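Local coordinates for protein hydrogenase maturation factor (Thermoanaerobacter tengcongensis, PDB 3VTI) that probably carbamoylates the C-terminal cysteine of HypE, using carbamoyl phosphate and ATP, in the maturation of [NiFe] hydrogenases, at residues 145-150 / 443-448. Sequence-based numbering, arbitrary orientation.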
# COMPACT_ATOMS: atom_id res chain seq x y z
N ILE A 145 -16.22 -28.29 54.57
CA ILE A 145 -17.30 -29.26 54.34
C ILE A 145 -18.70 -28.64 54.16
O ILE A 145 -19.68 -29.37 54.12
CB ILE A 145 -17.35 -30.35 55.45
CG1 ILE A 145 -17.67 -29.71 56.82
CG2 ILE A 145 -16.04 -31.17 55.45
CD1 ILE A 145 -17.75 -30.66 57.98
N ILE A 146 -18.77 -27.32 54.06
CA ILE A 146 -20.05 -26.60 54.05
C ILE A 146 -20.49 -26.26 52.62
O ILE A 146 -19.79 -25.57 51.89
CB ILE A 146 -20.00 -25.32 54.94
CG1 ILE A 146 -19.95 -25.71 56.43
CG2 ILE A 146 -21.18 -24.38 54.67
CD1 ILE A 146 -19.54 -24.58 57.37
N GLU A 147 -21.67 -26.75 52.24
CA GLU A 147 -22.26 -26.51 50.91
C GLU A 147 -23.12 -25.25 50.88
O GLU A 147 -23.07 -24.49 49.92
CB GLU A 147 -23.12 -27.70 50.47
CG GLU A 147 -22.33 -28.96 50.15
CD GLU A 147 -23.17 -30.23 50.22
OE1 GLU A 147 -24.40 -30.15 49.97
OE2 GLU A 147 -22.61 -31.31 50.51
N ASP A 148 -23.91 -25.05 51.93
CA ASP A 148 -24.94 -24.01 51.96
C ASP A 148 -25.27 -23.62 53.41
O ASP A 148 -24.75 -24.22 54.35
CB ASP A 148 -26.21 -24.52 51.24
CG ASP A 148 -27.16 -23.40 50.86
OD1 ASP A 148 -26.73 -22.23 50.77
OD2 ASP A 148 -28.37 -23.70 50.64
N ILE A 149 -26.14 -22.62 53.57
CA ILE A 149 -26.57 -22.14 54.89
C ILE A 149 -28.09 -22.29 55.12
O ILE A 149 -28.83 -22.54 54.17
CB ILE A 149 -26.10 -20.67 55.18
CG1 ILE A 149 -26.65 -19.70 54.12
CG2 ILE A 149 -24.58 -20.60 55.31
CD1 ILE A 149 -26.60 -18.24 54.56
N PRO A 150 -28.56 -22.20 56.39
CA PRO A 150 -27.79 -22.05 57.64
C PRO A 150 -26.90 -23.26 57.89
O PRO A 150 -27.23 -24.36 57.43
CB PRO A 150 -28.88 -21.98 58.72
CG PRO A 150 -30.13 -21.60 58.00
CD PRO A 150 -30.01 -22.20 56.64
N ILE A 443 -16.57 -18.63 43.57
CA ILE A 443 -17.36 -17.40 43.52
C ILE A 443 -18.82 -17.74 43.73
O ILE A 443 -19.52 -17.07 44.49
CB ILE A 443 -17.13 -16.59 42.22
CG1 ILE A 443 -15.73 -15.98 42.24
CG2 ILE A 443 -18.19 -15.48 42.07
CD1 ILE A 443 -15.26 -15.36 40.91
N GLU A 444 -19.28 -18.81 43.09
CA GLU A 444 -20.66 -19.25 43.28
C GLU A 444 -20.92 -19.67 44.72
O GLU A 444 -21.98 -19.34 45.28
CB GLU A 444 -21.06 -20.34 42.26
CG GLU A 444 -21.01 -19.90 40.77
CD GLU A 444 -21.80 -18.62 40.48
OE1 GLU A 444 -21.26 -17.70 39.83
OE2 GLU A 444 -22.97 -18.54 40.90
N ARG A 445 -19.96 -20.37 45.34
CA ARG A 445 -20.09 -20.80 46.73
C ARG A 445 -20.17 -19.65 47.74
O ARG A 445 -21.04 -19.67 48.63
CB ARG A 445 -18.98 -21.79 47.13
CG ARG A 445 -19.10 -22.30 48.55
CD ARG A 445 -19.03 -23.80 48.57
NE ARG A 445 -20.28 -24.43 48.17
CZ ARG A 445 -20.36 -25.55 47.46
NH1 ARG A 445 -21.55 -26.04 47.14
NH2 ARG A 445 -19.27 -26.18 47.04
N TYR A 446 -19.27 -18.66 47.62
CA TYR A 446 -19.30 -17.48 48.49
C TYR A 446 -20.61 -16.69 48.32
O TYR A 446 -21.24 -16.31 49.32
CB TYR A 446 -18.08 -16.58 48.26
CG TYR A 446 -16.84 -17.01 49.03
CD1 TYR A 446 -16.26 -16.16 49.97
CD2 TYR A 446 -16.24 -18.25 48.81
CE1 TYR A 446 -15.11 -16.55 50.68
CE2 TYR A 446 -15.11 -18.65 49.50
CZ TYR A 446 -14.55 -17.80 50.44
OH TYR A 446 -13.42 -18.19 51.12
N LYS A 447 -21.03 -16.46 47.08
CA LYS A 447 -22.33 -15.85 46.82
C LYS A 447 -23.44 -16.58 47.58
O LYS A 447 -24.35 -15.96 48.13
CB LYS A 447 -22.65 -15.86 45.32
CG LYS A 447 -22.00 -14.76 44.53
CD LYS A 447 -22.68 -14.58 43.17
CE LYS A 447 -22.18 -15.60 42.16
NZ LYS A 447 -22.69 -15.33 40.78
N LYS A 448 -23.35 -17.91 47.60
CA LYS A 448 -24.35 -18.75 48.25
C LYS A 448 -24.23 -18.74 49.77
O LYS A 448 -25.23 -18.67 50.47
CB LYS A 448 -24.27 -20.18 47.70
CG LYS A 448 -25.58 -20.93 47.81
CD LYS A 448 -25.38 -22.44 47.69
CE LYS A 448 -25.28 -22.90 46.23
NZ LYS A 448 -25.27 -24.39 46.19
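The loop that runs from Cys-139, the last ligand of one zinc site, toward Cys-164, the first ligand of the next, meets helix 433-449 of the Kae1-like domain here, with Glu-147 and Asp-148 lying against Arg-445 and Lys-448. These two basic residues stand three positions apart, nearly one helical turn, so their side chains reach the same irregular strip of chain, 145-150. The one hydrogen bond between the segments runs from Arg-445 NE to the backbone oxygen of Glu-147, 3.3 Å from NE to O. It is bent, with 138° at the hydrogen, and the acceptor lies 27° out of the guanidinium plane. Arg-445 starts with CG anti to its main-chain nitrogen (chi1 -178°) and then bends at chi2 and chi3, which turns the guanidinium until one face lies over CA of Glu-147, 4.1 Å from CZ. A long, jointed arginine suits this place, because NE binds the loop while NH2 donates to OD1 of Asn-364, whose ND2 in turn holds the carbonyl of Ile-146. The carboxylate of Glu-147 leads away from the helix to a salt bridge from OE1 to Lys-159, farther along the same loop.

Lys-448 contributes its aliphatic stem, which crosses the side chain of Asp-148 at about a right angle; its NZ stays 5.3 Å from Asp-148 OD1. The long methylene chain suits an exposed position, packing against the carboxylate while the ammonium group stays apart from it. Asp-148 is short enough for OD1 to pair with Arg-451 and also accept a weak bond from the main-chain N of Ile-149. Since Arg-451 also binds the carbonyl of Lys-448, it bridges loop and helix. Beside this, CG1 of Ile-149 approaches Lys-448 O at 4.0 Å, while Asp-148 OD1 rests 3.4 Å from CD of Lys-448.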